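Local coordinates for solute-binding periplasmic protein of iron/siderophore ABC transporter (Yersinia pestis, PDB 6B2Y) that probably binds chelated iron in the periplasm and hands it to an ABC transporter for uptake, at residues G280-S283 against P284-A288; D365-S369 against Q370-V374. All blocks are in the same frame, centred on the assembly; numbering follows the deposited sequence.

Contact 1 of 2, residues G280-S283 against P284-A288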
loop_
_atom_site.group_PDB
_atom_site.type_symbol
_atom_site.label_atom_id
_atom_site.label_comp_id
_atom_site.label_asym_id
_atom_site.label_seq_id
_atom_site.Cartn_x
_atom_site.Cartn_y
_atom_site.Cartn_z
ATOM N N GLY A 280 1.520 9.645 -3.749
ATOM C CA GLY A 280 2.222 10.368 -2.705
ATOM C C GLY A 280 1.548 10.178 -1.367
ATOM O O GLY A 280 0.466 9.598 -1.267
ATOM N N GLY A 281 2.202 10.702 -0.324
ATOM C CA GLY A 281 1.691 10.529 1.026
ATOM C C GLY A 281 2.190 11.593 1.982
ATOM O O GLY A 281 2.335 11.357 3.190
ATOM N N LYS A 282 2.464 12.776 1.446
ATOM C CA LYS A 282 2.980 13.850 2.289
ATOM C C LYS A 282 1.909 14.352 3.250
ATOM O O LYS A 282 0.702 14.229 3.012
ATOM C CB LYS A 282 3.495 15.011 1.433
ATOM C CG LYS A 282 4.750 14.689 0.642
ATOM C CD LYS A 282 5.896 14.299 1.552
ATOM C CE LYS A 282 7.122 13.903 0.745
ATOM N NZ LYS A 282 8.080 13.149 1.593
ATOM N N SER A 283 2.374 14.938 4.351
ATOM C CA SER A 283 1.546 15.536 5.389
ATOM C C SER A 283 1.288 17.003 5.065
ATOM O O SER A 283 2.170 17.676 4.525
ATOM C CB SER A 283 2.228 15.422 6.749
ATOM O OG SER A 283 2.116 14.107 7.261
ATOM N N PRO A 284 0.088 17.497 5.369
ATOM C CA PRO A 284 -0.240 18.894 5.052
ATOM C C PRO A 284 0.804 19.842 5.620
ATOM O O PRO A 284 1.237 19.702 6.765
ATOM C CB PRO A 284 -1.608 19.100 5.710
ATOM C CG PRO A 284 -2.166 17.725 5.885
ATOM C CD PRO A 284 -0.990 16.828 6.115
ATOM N N GLY A 285 1.237 20.790 4.793
ATOM C CA GLY A 285 2.236 21.753 5.206
ATOM C C GLY A 285 3.658 21.246 5.238
ATOM O O GLY A 285 4.542 21.969 5.709
ATOM N N SER A 286 3.911 20.028 4.763
ATOM C CA SER A 286 5.278 19.522 4.719
ATOM C C SER A 286 6.137 20.381 3.796
ATOM O O SER A 286 5.648 20.980 2.832
ATOM C CB SER A 286 5.296 18.072 4.236
ATOM O OG SER A 286 5.438 18.018 2.830
ATOM N N ASP A 287 7.438 20.430 4.094
ATOM C CA ASP A 287 8.362 21.188 3.259
ATOM C C ASP A 287 8.901 20.377 2.090
ATOM O O ASP A 287 9.263 20.959 1.061
ATOM C CB ASP A 287 9.534 21.701 4.106
ATOM C CG ASP A 287 9.146 22.856 5.015
ATOM O OD1 ASP A 287 8.211 23.623 4.675
ATOM O OD2 ASP A 287 9.772 22.985 6.087
ATOM N N ALA A 288 8.962 19.053 2.220
ATOM C CA ALA A 288 9.436 18.230 1.117
ATOM C C ALA A 288 8.357 18.138 0.036
ATOM O O ALA A 288 7.169 18.010 0.348
ATOM C CB ALA A 288 9.818 16.828 1.601
#

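Contact 2 of 2, residues D365-S369 against Q370-V374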
loop_
_atom_site.group_PDB
_atom_site.type_symbol
_atom_site.label_atom_id
_atom_site.label_comp_id
_atom_site.label_asym_id
_atom_site.label_seq_id
_atom_site.Cartn_x
_atom_site.Cartn_y
_atom_site.Cartn_z
ATOM N N ASP A 365 -15.455 2.838 3.825
ATOM C CA ASP A 365 -16.322 2.805 5.003
ATOM C C ASP A 365 -16.586 1.378 5.465
ATOM O O ASP A 365 -16.551 1.086 6.669
ATOM C CB ASP A 365 -17.651 3.505 4.701
ATOM C CG ASP A 365 -17.562 5.010 4.828
ATOM O OD1 ASP A 365 -16.569 5.506 5.393
ATOM O OD2 ASP A 365 -18.486 5.699 4.355
ATOM N N SER A 366 -16.842 0.466 4.518
ATOM C CA SER A 366 -17.122 -0.919 4.874
ATOM C C SER A 366 -15.881 -1.612 5.421
ATOM O O SER A 366 -15.961 -2.358 6.404
ATOM C CB SER A 366 -17.668 -1.677 3.659
ATOM O OG SER A 366 -18.851 -1.044 3.182
ATOM N N LEU A 367 -14.732 -1.392 4.781
ATOM C CA LEU A 367 -13.488 -1.979 5.261
ATOM C C LEU A 367 -13.252 -1.606 6.721
ATOM O O LEU A 367 -12.959 -2.464 7.557
ATOM C CB LEU A 367 -12.328 -1.512 4.376
ATOM C CG LEU A 367 -10.952 -2.208 4.471
ATOM C CD1 LEU A 367 -10.176 -1.968 3.185
ATOM C CD2 LEU A 367 -10.117 -1.728 5.662
ATOM N N TYR A 368 -13.399 -0.321 7.046
ATOM C CA TYR A 368 -13.123 0.133 8.406
ATOM C C TYR A 368 -14.139 -0.429 9.396
ATOM O O TYR A 368 -13.769 -0.943 10.458
ATOM C CB TYR A 368 -13.106 1.660 8.442
ATOM C CG TYR A 368 -11.770 2.230 8.029
ATOM C CD1 TYR A 368 -11.303 2.078 6.726
ATOM C CD2 TYR A 368 -10.968 2.920 8.940
ATOM C CE1 TYR A 368 -10.072 2.580 6.339
ATOM C CE2 TYR A 368 -9.732 3.444 8.554
ATOM C CZ TYR A 368 -9.292 3.268 7.249
ATOM O OH TYR A 368 -8.068 3.771 6.847
ATOM N N SER A 369 -15.434 -0.341 9.073
ATOM C CA SER A 369 -16.431 -0.795 10.039
ATOM C C SER A 369 -16.355 -2.300 10.268
ATOM O O SER A 369 -16.586 -2.766 11.389
ATOM C CB SER A 369 -17.837 -0.385 9.588
ATOM O OG SER A 369 -18.028 -0.605 8.202
ATOM N N GLN A 370 -15.991 -3.076 9.243
ATOM C CA GLN A 370 -15.958 -4.521 9.400
ATOM C C GLN A 370 -14.674 -5.026 10.051
ATOM O O GLN A 370 -14.704 -6.058 10.725
ATOM C CB GLN A 370 -16.131 -5.211 8.042
ATOM C CG GLN A 370 -17.566 -5.243 7.551
ATOM C CD GLN A 370 -17.660 -5.688 6.117
ATOM O OE1 GLN A 370 -18.052 -4.914 5.243
ATOM N NE2 GLN A 370 -17.278 -6.929 5.859
ATOM N N PHE A 371 -13.535 -4.354 9.831
ATOM C CA PHE A 371 -12.249 -4.932 10.204
ATOM C C PHE A 371 -11.405 -4.093 11.156
ATOM O O PHE A 371 -10.516 -4.655 11.806
ATOM C CB PHE A 371 -11.420 -5.230 8.939
ATOM C CG PHE A 371 -12.117 -6.145 7.981
ATOM C CD1 PHE A 371 -12.210 -7.498 8.253
ATOM C CD2 PHE A 371 -12.702 -5.655 6.832
ATOM C CE1 PHE A 371 -12.873 -8.354 7.377
ATOM C CE2 PHE A 371 -13.367 -6.503 5.959
ATOM C CZ PHE A 371 -13.462 -7.846 6.242
ATOM N N LEU A 372 -11.655 -2.798 11.282
ATOM C CA LEU A 372 -10.732 -1.926 11.995
ATOM C C LEU A 372 -11.376 -1.332 13.250
ATOM O O LEU A 372 -12.589 -1.423 13.467
ATOM C CB LEU A 372 -10.232 -0.817 11.064
ATOM C CG LEU A 372 -9.512 -1.339 9.811
ATOM C CD1 LEU A 372 -9.040 -0.147 9.003
ATOM C CD2 LEU A 372 -8.337 -2.243 10.186
ATOM N N ALA A 373 -10.531 -0.707 14.076
ATOM C CA ALA A 373 -10.938 -0.105 15.342
ATOM C C ALA A 373 -10.904 1.419 15.324
ATOM O O ALA A 373 -11.134 2.043 16.368
ATOM C CB ALA A 373 -10.045 -0.622 16.475
ATOM N N VAL A 374 -10.604 2.029 14.182
ATOM C CA VAL A 374 -10.597 3.477 14.031
ATOM C C VAL A 374 -11.611 3.861 12.963
ATOM O O VAL A 374 -12.016 3.050 12.126
ATOM C CB VAL A 374 -9.193 4.031 13.673
ATOM C CG1 VAL A 374 -8.240 3.841 14.821
ATOM C CG2 VAL A 374 -8.639 3.349 12.428
#

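Contact 1 of 2, residues G280-S283 against P284-A288
The side chain of K282 runs alongside S286 and on to A288, three residues meeting across a surface turn. Its first methylene passes S286 OG, with CB 3.8 Å from that oxygen, and CG and CD follow at a similar spacing. A bend at chi2 (-60°) turns the chain, and beyond it the lysine is extended, which carries its end over the methyl group of A288. There K282 NZ lies 4.1 Å from A288 CB, a van der Waals approach in which the ammonium group gains no polar partner from A288. S286 OG also makes a weak hydrogen bond to A288 O at 3.0 Å, and K282 CG and CD each lie about 4.1 Å from A288 O.

The turn itself is type II, from S283 to S286, with P284 and G285 at its corners. It is closed by S286 N, which donates to S283 O at 2.9 Å. G285 has a phi of 77°, a positive value that glycine accepts readily at this third position.

G280, the last residue of strand 275-280, opens the loop and pairs through its backbone with I329 of strand 326-330 and with H331 just after it. Farther out, K282 and V291 are joined by backbone hydrogen bonding, P284 touches V297, and Q94 of helix 93-102 makes weak hydrogen bonds to K282 O and S283 OG. The loop leads on to helix 299-310.

Contact 2 of 2, residues D365-S369 against Q370-V374
Y368 and L372 meet where helix 360-371 ends: the methyl CD1 of L372 stands over the centre of the tyrosine ring, 3.5 Å from its centroid and 7° off the ring normal, a CH-pi contact. V374 O approaches the edge of the same ring in its plane, 3.4 Å from Y368 CD2, while L367 CD2 packs against L372 CD1.

Three successive i to i+4 backbone hydrogen bonds carry the last helical turn. Q370 N donates to S366 O and F371 N to L367 O, and L372 N, although its residue has left helical backbone angles, still reaches Y368 O at 2.9 Å. F371 meets Y192 edge-to-face on helix 186-207, the long helix joining the parallel-sheet and mixed-sheet lobes, consistent with the helix-linked fold of class III binding proteins.

One turn back, D365 O accepts twice, from S369 N and, at 2.7 Å, from S369 OG, on opposite faces of the carbonyl plane. The serine hydroxyl folds back to it with chi1 at 43°, placing OG between its own N and carbonyl carbon. S366 OG is held by K362 O, and D365 OD2 forms a salt bridge with K362 NZ.

Overall arrangement
Contact 1 comes first along the chain and lies in the surface loop between strand 275-280 and helix 299-310; contact 2 closes helix 360-371 in a largely buried setting. Their centres are about 26 Å apart and their nearest atoms about 13 Å, so they do not touch. Each centre lies about 17 Å from the centre of the chain. Helix 93-102 reaches both: Q94 approaches contact 1, whereas I98 and Y99 pack on V374 of contact 2. A bound sodium ion is about 4 Å from the side chain of L372. No chelated metal is bound in this apo crystal form.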